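Long-range contacts in NDP-rhamnosyltransferase (Saccharopolyspora spinosa, PDB 3TSA), which belongs to the GT-B fold glycosyltransferases, which are built from two Rossmann-like domains facing each other across a cleft: residues A[16-21]-A[139-144]; A[196-201]-A[373-378]. All coordinates share one frame; numbering follows the deposited sequence.

The two contacts follow one another along the chain: both segments of contact 1 precede those of contact 2. Their centres lie about 10 Å apart. Contact 1 sets the start of helix 19-27 against the end of strand 138-141 in the seven-stranded parallel sheet. Contact 2 joins the loop after strand 195-196, at the outer edge of that sheet, to the residues leading into helix 376-385. The two meet directly: P20 CG packs on V200 O at 3.7 Å, and L21 CD1 on P376 O at 3.8 Å. Helix 376-385 also reaches L21 and V139 through L383. The last part of the chain returns to the N-terminal domain, as is usual in the GT-B fold, and ties the halves together.

Contact 1: residues A[16-21]-A[139-144]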
ATOM      1  N   MET A  16       0.991  -3.213  10.864  1.00 16.00           N
ATOM      2  CA  MET A  16       1.562  -1.988  10.303  1.00 15.66           C
ATOM      3  C   MET A  16       3.084  -1.983  10.295  1.00 14.89           C
ATOM      4  O   MET A  16       3.686  -1.429   9.372  1.00 14.60           O
ATOM      5  CB  MET A  16       1.011  -0.752  11.043  1.00 17.53           C
ATOM      6  CG  MET A  16      -0.445  -0.374  10.520  1.00 22.52           C
ATOM      7  SD  MET A  16      -1.170   0.720  11.729  1.00 32.10           S
ATOM      8  CE  MET A  16      -0.564   2.225  10.999  1.00 22.33           C
ATOM      9  N   ALA A  17       3.702  -2.576  11.334  1.00 14.40           N
ATOM     10  CA  ALA A  17       5.162  -2.671  11.428  1.00 13.01           C
ATOM     11  C   ALA A  17       5.729  -3.485  10.230  1.00 12.70           C
ATOM     12  O   ALA A  17       6.856  -3.314   9.914  1.00 14.89           O
ATOM     13  CB  ALA A  17       5.576  -3.380  12.728  1.00 14.65           C
ATOM     14  N   MET A  18       4.893  -4.319   9.578  1.00 13.94           N
ATOM     15  CA  MET A  18       5.375  -5.155   8.463  1.00 12.93           C
ATOM     16  C   MET A  18       5.007  -4.561   7.118  1.00 13.98           C
ATOM     17  O   MET A  18       5.374  -5.111   6.088  1.00 12.43           O
ATOM     18  CB  MET A  18       4.746  -6.532   8.542  1.00 13.97           C
ATOM     19  CG  MET A  18       5.224  -7.198   9.853  1.00 17.93           C
ATOM     20  SD  MET A  18       5.021  -8.966   9.848  1.00 28.75           S
ATOM     21  CE  MET A  18       3.373  -8.865  10.043  1.00  9.87           C
ATOM     22  N   VAL A  19       4.240  -3.471   7.121  1.00 13.84           N
ATOM     23  CA  VAL A  19       3.664  -3.029   5.810  1.00 13.42           C
ATOM     24  C   VAL A  19       4.731  -2.594   4.764  1.00 13.00           C
ATOM     25  O   VAL A  19       4.677  -3.077   3.602  1.00 10.87           O
ATOM     26  CB  VAL A  19       2.570  -1.972   6.022  1.00 12.81           C
ATOM     27  CG1 VAL A  19       2.407  -1.086   4.790  1.00 13.12           C
ATOM     28  CG2 VAL A  19       1.221  -2.548   6.453  1.00 12.71           C
ATOM     29  N   PRO A  20       5.731  -1.792   5.162  1.00 13.76           N
ATOM     30  CA  PRO A  20       6.758  -1.375   4.228  1.00 14.13           C
ATOM     31  C   PRO A  20       7.506  -2.606   3.640  1.00 13.50           C
ATOM     32  O   PRO A  20       7.885  -2.598   2.412  1.00 14.37           O
ATOM     33  CB  PRO A  20       7.678  -0.533   5.131  1.00 13.92           C
ATOM     34  CG  PRO A  20       6.647   0.163   6.013  1.00 15.96           C
ATOM     35  CD  PRO A  20       5.723  -0.928   6.367  1.00 15.92           C
ATOM     36  N   LEU A  21       7.770  -3.622   4.489  1.00 13.27           N
ATOM     37  CA  LEU A  21       8.412  -4.841   3.979  1.00 13.22           C
ATOM     38  C   LEU A  21       7.490  -5.567   2.960  1.00 15.21           C
ATOM     39  O   LEU A  21       7.962  -6.101   1.935  1.00 13.06           O
ATOM     40  CB  LEU A  21       8.781  -5.796   5.141  1.00 14.58           C
ATOM     41  CG  LEU A  21       9.569  -7.040   4.741  1.00 17.66           C
ATOM     42  CD1 LEU A  21      10.884  -6.763   3.951  1.00 20.96           C
ATOM     43  CD2 LEU A  21       9.935  -7.818   6.017  1.00 18.36           C
ATOM     44  N   VAL A 139      10.476 -16.634   8.749  1.00 16.80           N
ATOM     45  CA  VAL A 139      11.242 -15.441   9.096  1.00 17.43           C
ATOM     46  C   VAL A 139      10.384 -14.734  10.123  1.00 16.85           C
ATOM     47  O   VAL A 139       9.224 -14.326   9.836  1.00 16.60           O
ATOM     48  CB  VAL A 139      11.448 -14.542   7.874  1.00 17.63           C
ATOM     49  CG1 VAL A 139      12.113 -13.181   8.303  1.00 16.14           C
ATOM     50  CG2 VAL A 139      12.402 -15.213   6.784  1.00 18.23           C
ATOM     51  N   LEU A 140      10.894 -14.611  11.344  1.00 16.32           N
ATOM     52  CA  LEU A 140      10.142 -13.925  12.385  1.00 13.93           C
ATOM     53  C   LEU A 140      10.341 -12.399  12.203  1.00 14.05           C
ATOM     54  O   LEU A 140      11.404 -11.933  11.771  1.00 16.80           O
ATOM     55  CB  LEU A 140      10.621 -14.331  13.828  1.00 15.82           C
ATOM     56  CG  LEU A 140      10.102 -15.677  14.336  1.00 19.69           C
ATOM     57  CD1 LEU A 140      10.350 -15.724  15.880  1.00 22.98           C
ATOM     58  CD2 LEU A 140       8.624 -15.915  13.967  1.00 19.61           C
ATOM     59  N   HIS A 141       9.311 -11.629  12.555  1.00 13.96           N
ATOM     60  CA  HIS A 141       9.394 -10.153  12.496  1.00 14.15           C
ATOM     61  C   HIS A 141       9.040  -9.489  13.827  1.00 15.22           C
ATOM     62  O   HIS A 141       7.903  -9.604  14.296  1.00 13.42           O
ATOM     63  CB  HIS A 141       8.426  -9.649  11.401  1.00 15.32           C
ATOM     64  CG  HIS A 141       8.675  -8.235  10.994  1.00 19.32           C
ATOM     65  ND1 HIS A 141       8.194  -7.176  11.730  1.00 22.81           N
ATOM     66  CD2 HIS A 141       9.373  -7.696   9.960  1.00 20.97           C
ATOM     67  CE1 HIS A 141       8.580  -6.041  11.164  1.00 20.58           C
ATOM     68  NE2 HIS A 141       9.309  -6.322  10.103  1.00 19.78           N
ATOM     69  N   ARG A 142       9.986  -8.758  14.411  1.00 13.51           N
ATOM     70  CA  ARG A 142       9.714  -7.964  15.589  1.00 13.96           C
ATOM     71  C   ARG A 142       9.019  -6.685  15.182  1.00 14.10           C
ATOM     72  O   ARG A 142       9.370  -6.067  14.167  1.00 17.18           O
ATOM     73  CB  ARG A 142      11.032  -7.596  16.270  1.00 14.12           C
ATOM     74  CG  ARG A 142      11.579  -8.826  16.968  1.00 11.84           C
ATOM     75  CD  ARG A 142      12.993  -8.574  17.512  1.00 14.40           C
ATOM     76  NE  ARG A 142      13.345  -9.775  18.349  1.00 11.95           N
ATOM     77  CZ  ARG A 142      14.618 -10.206  18.453  1.00 14.90           C
ATOM     78  NH1 ARG A 142      15.648  -9.502  17.887  1.00 10.90           N
ATOM     79  NH2 ARG A 142      14.870 -11.352  19.133  1.00 16.90           N
ATOM     80  N   TRP A 143       8.060  -6.265  16.006  1.00 15.76           N
ATOM     81  CA  TRP A 143       7.488  -4.912  15.770  1.00 14.74           C
ATOM     82  C   TRP A 143       8.321  -3.817  16.439  1.00 16.40           C
ATOM     83  O   TRP A 143       8.205  -2.615  16.102  1.00 17.45           O
ATOM     84  CB  TRP A 143       6.026  -4.884  16.221  1.00 16.87           C
ATOM     85  CG  TRP A 143       5.972  -5.046  17.722  1.00 19.44           C
ATOM     86  CD1 TRP A 143       6.109  -4.054  18.637  1.00 22.70           C
ATOM     87  CD2 TRP A 143       5.966  -6.262  18.431  1.00 21.47           C
ATOM     88  NE1 TRP A 143       6.123  -4.572  19.905  1.00 26.02           N
ATOM     89  CE2 TRP A 143       6.034  -5.932  19.819  1.00 25.38           C
ATOM     90  CE3 TRP A 143       5.838  -7.608  18.054  1.00 25.03           C
ATOM     91  CZ2 TRP A 143       6.020  -6.886  20.819  1.00 25.41           C
ATOM     92  CZ3 TRP A 143       5.822  -8.577  19.052  1.00 30.49           C
ATOM     93  CH2 TRP A 143       5.916  -8.202  20.441  1.00 31.82           C
ATOM     94  N   GLY A 144       9.172  -4.205  17.384  1.00 15.11           N
ATOM     95  CA  GLY A 144       9.956  -3.211  18.117  1.00 13.28           C
ATOM     96  C   GLY A 144      10.702  -3.877  19.288  1.00 14.62           C
ATOM     97  O   GLY A 144      11.377  -4.861  19.083  1.00 13.42           O
TER
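A17 meets W143 through their CB atoms, 3.8 Å apart. The carbonyl of A17 turns to the other partner, H141: A17 O comes obliquely to H141 CE1 at 3.5 Å. No hydrogen bond crosses between the segments. M18 follows and packs on the same histidine. Its CG lies over one face of the H141 imidazole, 3.7 Å from the ring centroid and 20° off the normal, a CH-pi contact. This CG lies beside the backbone N (chi1 -63°) and the chain runs on extended through chi2, which brings M18 SD 3.8 Å from H141 CB. A type I turn from M16 to V19, closed by V19 N to M16 O at 3.1 Å, leads the chain into helix 19-27. L21, on that helix, brings CD2 to H141 CD2 at 4.0 Å. H141 is packed by both the turn and the helix. Its CG is anti to the backbone N (chi1 -165°), which directs the ring toward them. W143 looks to the other domain: W143 NE1 is hydrogen-bonded to D317 OD2, and W143 O to S296 OG. The turn leading into a helix packs on the C-terminal end of a parallel strand, as in a Rossmann-like domain, facing the GT-B cleft.

Contact 2: residues A[196-201]-A[373-378]; sequences PVQYVP and MPHPAA
Q198 lies against M373, P374 and H375. Its backbone N donates to P374 O at 2.7 Å, nearly straight at 166°. CB rests against two carbonyls, 3.4 Å from P374 O and 3.6 Å from M373 O, and touches M373 CB. CG follows anti to the backbone N (chi1 -169°), near M373 O at 4.1 Å. The extended chain sets one terminal atom of the amide over the centre of the H375 ring. That atom, modelled as Q198 OE1, lies 2.9 Å from M373 O. Q198 and H375 run side by side in the same direction, their flat groups 37° apart. I370 and T371 of helix 358-371 also pack on Q198. Here the end of the chain crosses back onto the N-terminal domain, as is usual in GT-B folds: the loop after the edge strand meets the residues entering helix 376-385. On one side of Q198, P196 CB touches M373 SD at 3.7 Å, and V197 O approaches the same sulfur at 3.5 Å. On the other, V200 CG2 packs on P376 CD at 3.7 Å. Helix 19-27 adds P20 against V200 and P376, while Q26 and A27 of the second subunit pack on V200 and P376 respectively.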
ATOM      1  N   PRO A 196      19.068  -6.571  11.209  1.00 15.23           N
ATOM      2  CA  PRO A 196      18.485  -5.219  11.189  1.00 15.38           C
ATOM      3  C   PRO A 196      17.608  -5.009   9.989  1.00 14.30           C
ATOM      4  O   PRO A 196      17.998  -5.418   8.900  1.00 16.04           O
ATOM      5  CB  PRO A 196      19.696  -4.248  11.172  1.00 13.67           C
ATOM      6  CG  PRO A 196      20.907  -5.171  10.610  1.00 14.57           C
ATOM      7  CD  PRO A 196      20.534  -6.597  10.986  1.00 16.12           C
ATOM      8  N   VAL A 197      16.453  -4.349  10.203  1.00 13.36           N
ATOM      9  CA  VAL A 197      15.697  -3.805   9.062  1.00 13.83           C
ATOM     10  C   VAL A 197      15.293  -2.395   9.442  1.00 14.34           C
ATOM     11  O   VAL A 197      14.679  -2.208  10.502  1.00 14.83           O
ATOM     12  CB  VAL A 197      14.502  -4.719   8.604  1.00 13.59           C
ATOM     13  CG1 VAL A 197      13.414  -4.961   9.743  1.00 14.64           C
ATOM     14  CG2 VAL A 197      13.816  -4.128   7.394  1.00 12.72           C
ATOM     15  N   GLN A 198      15.571  -1.400   8.591  1.00 11.57           N
ATOM     16  CA  GLN A 198      15.285   0.011   8.923  1.00 12.27           C
ATOM     17  C   GLN A 198      13.757   0.270   9.035  1.00 12.92           C
ATOM     18  O   GLN A 198      12.956  -0.088   8.134  1.00 13.16           O
ATOM     19  CB  GLN A 198      15.866   0.945   7.808  1.00 13.93           C
ATOM     20  CG  GLN A 198      15.823   2.349   8.229  1.00 15.30           C
ATOM     21  CD  GLN A 198      16.520   3.281   7.308  1.00 20.31           C
ATOM     22  OE1 GLN A 198      17.598   2.980   6.728  1.00 22.62           O
ATOM     23  NE2 GLN A 198      15.991   4.464   7.236  1.00 20.51           N
ATOM     24  N   TYR A 199      13.370   0.911  10.146  1.00 12.24           N
ATOM     25  CA  TYR A 199      11.958   1.303  10.368  1.00 12.04           C
ATOM     26  C   TYR A 199      11.627   2.353   9.298  1.00 13.29           C
ATOM     27  O   TYR A 199      12.349   3.353   9.193  1.00 15.48           O
ATOM     28  CB  TYR A 199      11.803   1.882  11.810  1.00 13.31           C
ATOM     29  CG  TYR A 199      10.360   2.317  11.997  1.00 12.31           C
ATOM     30  CD1 TYR A 199       9.321   1.344  12.088  1.00 15.82           C
ATOM     31  CD2 TYR A 199      10.032   3.642  11.951  1.00 12.56           C
ATOM     32  CE1 TYR A 199       7.980   1.725  12.142  1.00 13.17           C
ATOM     33  CE2 TYR A 199       8.690   4.040  12.074  1.00 14.76           C
ATOM     34  CZ  TYR A 199       7.684   3.090  12.139  1.00 14.16           C
ATOM     35  OH  TYR A 199       6.345   3.560  12.185  1.00 18.70           O
ATOM     36  N   VAL A 200      10.499   2.152   8.591  1.00 13.05           N
ATOM     37  CA  VAL A 200       9.989   3.167   7.656  1.00 13.78           C
ATOM     38  C   VAL A 200       8.670   3.573   8.253  1.00 15.83           C
ATOM     39  O   VAL A 200       7.810   2.739   8.460  1.00 15.90           O
ATOM     40  CB  VAL A 200       9.726   2.541   6.294  1.00 14.72           C
ATOM     41  CG1 VAL A 200       9.008   3.572   5.389  1.00 18.75           C
ATOM     42  CG2 VAL A 200      11.059   2.204   5.679  1.00 17.17           C
ATOM     43  N   PRO A 201       8.502   4.867   8.511  1.00 17.32           N
ATOM     44  CA  PRO A 201       7.247   5.218   9.153  1.00 19.25           C
ATOM     45  C   PRO A 201       6.088   4.864   8.230  1.00 21.40           C
ATOM     46  O   PRO A 201       6.091   5.180   7.022  1.00 24.59           O
ATOM     47  CB  PRO A 201       7.383   6.738   9.408  1.00 19.25           C
ATOM     48  CG  PRO A 201       8.856   6.917   9.607  1.00 21.54           C
ATOM     49  CD  PRO A 201       9.473   5.978   8.524  1.00 20.48           C
ATOM     50  N   MET A 373      20.645   1.069   9.374  1.00 16.24           N
ATOM     51  CA  MET A 373      20.109  -0.300   9.040  1.00 16.82           C
ATOM     52  C   MET A 373      19.710  -0.410   7.579  1.00 15.96           C
ATOM     53  O   MET A 373      19.317   0.621   6.971  1.00 18.20           O
ATOM     54  CB  MET A 373      18.854  -0.534   9.879  1.00 14.50           C
ATOM     55  CG  MET A 373      19.201  -0.581  11.380  1.00 17.11           C
ATOM     56  SD  MET A 373      17.699  -1.275  12.097  1.00 23.30           S
ATOM     57  CE  MET A 373      17.962  -0.208  13.364  1.00 15.50           C
ATOM     58  N   PRO A 374      19.729  -1.620   7.019  1.00 16.76           N
ATOM     59  CA  PRO A 374      19.321  -1.650   5.612  1.00 17.10           C
ATOM     60  C   PRO A 374      17.808  -1.409   5.511  1.00 15.87           C
ATOM     61  O   PRO A 374      17.039  -1.875   6.368  1.00 16.00           O
ATOM     62  CB  PRO A 374      19.577  -3.069   5.203  1.00 17.28           C
ATOM     63  CG  PRO A 374      20.634  -3.637   6.158  1.00 17.50           C
ATOM     64  CD  PRO A 374      20.271  -2.936   7.471  1.00 17.91           C
ATOM     65  N   HIS A 375      17.404  -0.759   4.444  1.00 14.96           N
ATOM     66  CA  HIS A 375      15.949  -0.486   4.221  1.00 16.09           C
ATOM     67  C   HIS A 375      15.217  -1.796   3.848  1.00 14.87           C
ATOM     68  O   HIS A 375      15.837  -2.745   3.418  1.00 15.98           O
ATOM     69  CB  HIS A 375      15.725   0.549   3.061  1.00 17.35           C
ATOM     70  CG  HIS A 375      16.163   1.948   3.357  1.00 25.40           C
ATOM     71  ND1 HIS A 375      15.354   2.856   4.019  1.00 29.48           N
ATOM     72  CD2 HIS A 375      17.312   2.603   3.057  1.00 27.91           C
ATOM     73  CE1 HIS A 375      15.990   4.022   4.088  1.00 31.83           C
ATOM     74  NE2 HIS A 375      17.185   3.888   3.533  1.00 31.59           N
ATOM     75  N   PRO A 376      13.860  -1.856   4.019  1.00 15.05           N
ATOM     76  CA  PRO A 376      13.111  -3.057   3.655  1.00 14.38           C
ATOM     77  C   PRO A 376      13.438  -3.534   2.242  1.00 14.28           C
ATOM     78  O   PRO A 376      13.455  -4.740   1.990  1.00 12.66           O
ATOM     79  CB  PRO A 376      11.625  -2.619   3.782  1.00 14.00           C
ATOM     80  CG  PRO A 376      11.680  -1.485   4.890  1.00 15.10           C
ATOM     81  CD  PRO A 376      13.026  -0.813   4.652  1.00 14.26           C
ATOM     82  N   ALA A 377      13.645  -2.599   1.327  1.00 14.53           N
ATOM     83  CA  ALA A 377      13.986  -3.042  -0.044  1.00 16.16           C
ATOM     84  C   ALA A 377      15.249  -3.936  -0.085  1.00 16.47           C
ATOM     85  O   ALA A 377      15.324  -4.934  -0.831  1.00 16.68           O
ATOM     86  CB  ALA A 377      14.186  -1.842  -0.944  1.00 17.61           C
ATOM     87  N   ALA A 378      16.249  -3.559   0.716  1.00 18.91           N
ATOM     88  CA  ALA A 378      17.454  -4.328   0.827  1.00 18.54           C
ATOM     89  C   ALA A 378      17.269  -5.709   1.470  1.00 19.02           C
ATOM     90  O   ALA A 378      17.951  -6.632   1.111  1.00 21.40           O
ATOM     91  CB  ALA A 378      18.554  -3.480   1.522  1.00 18.51           C
TER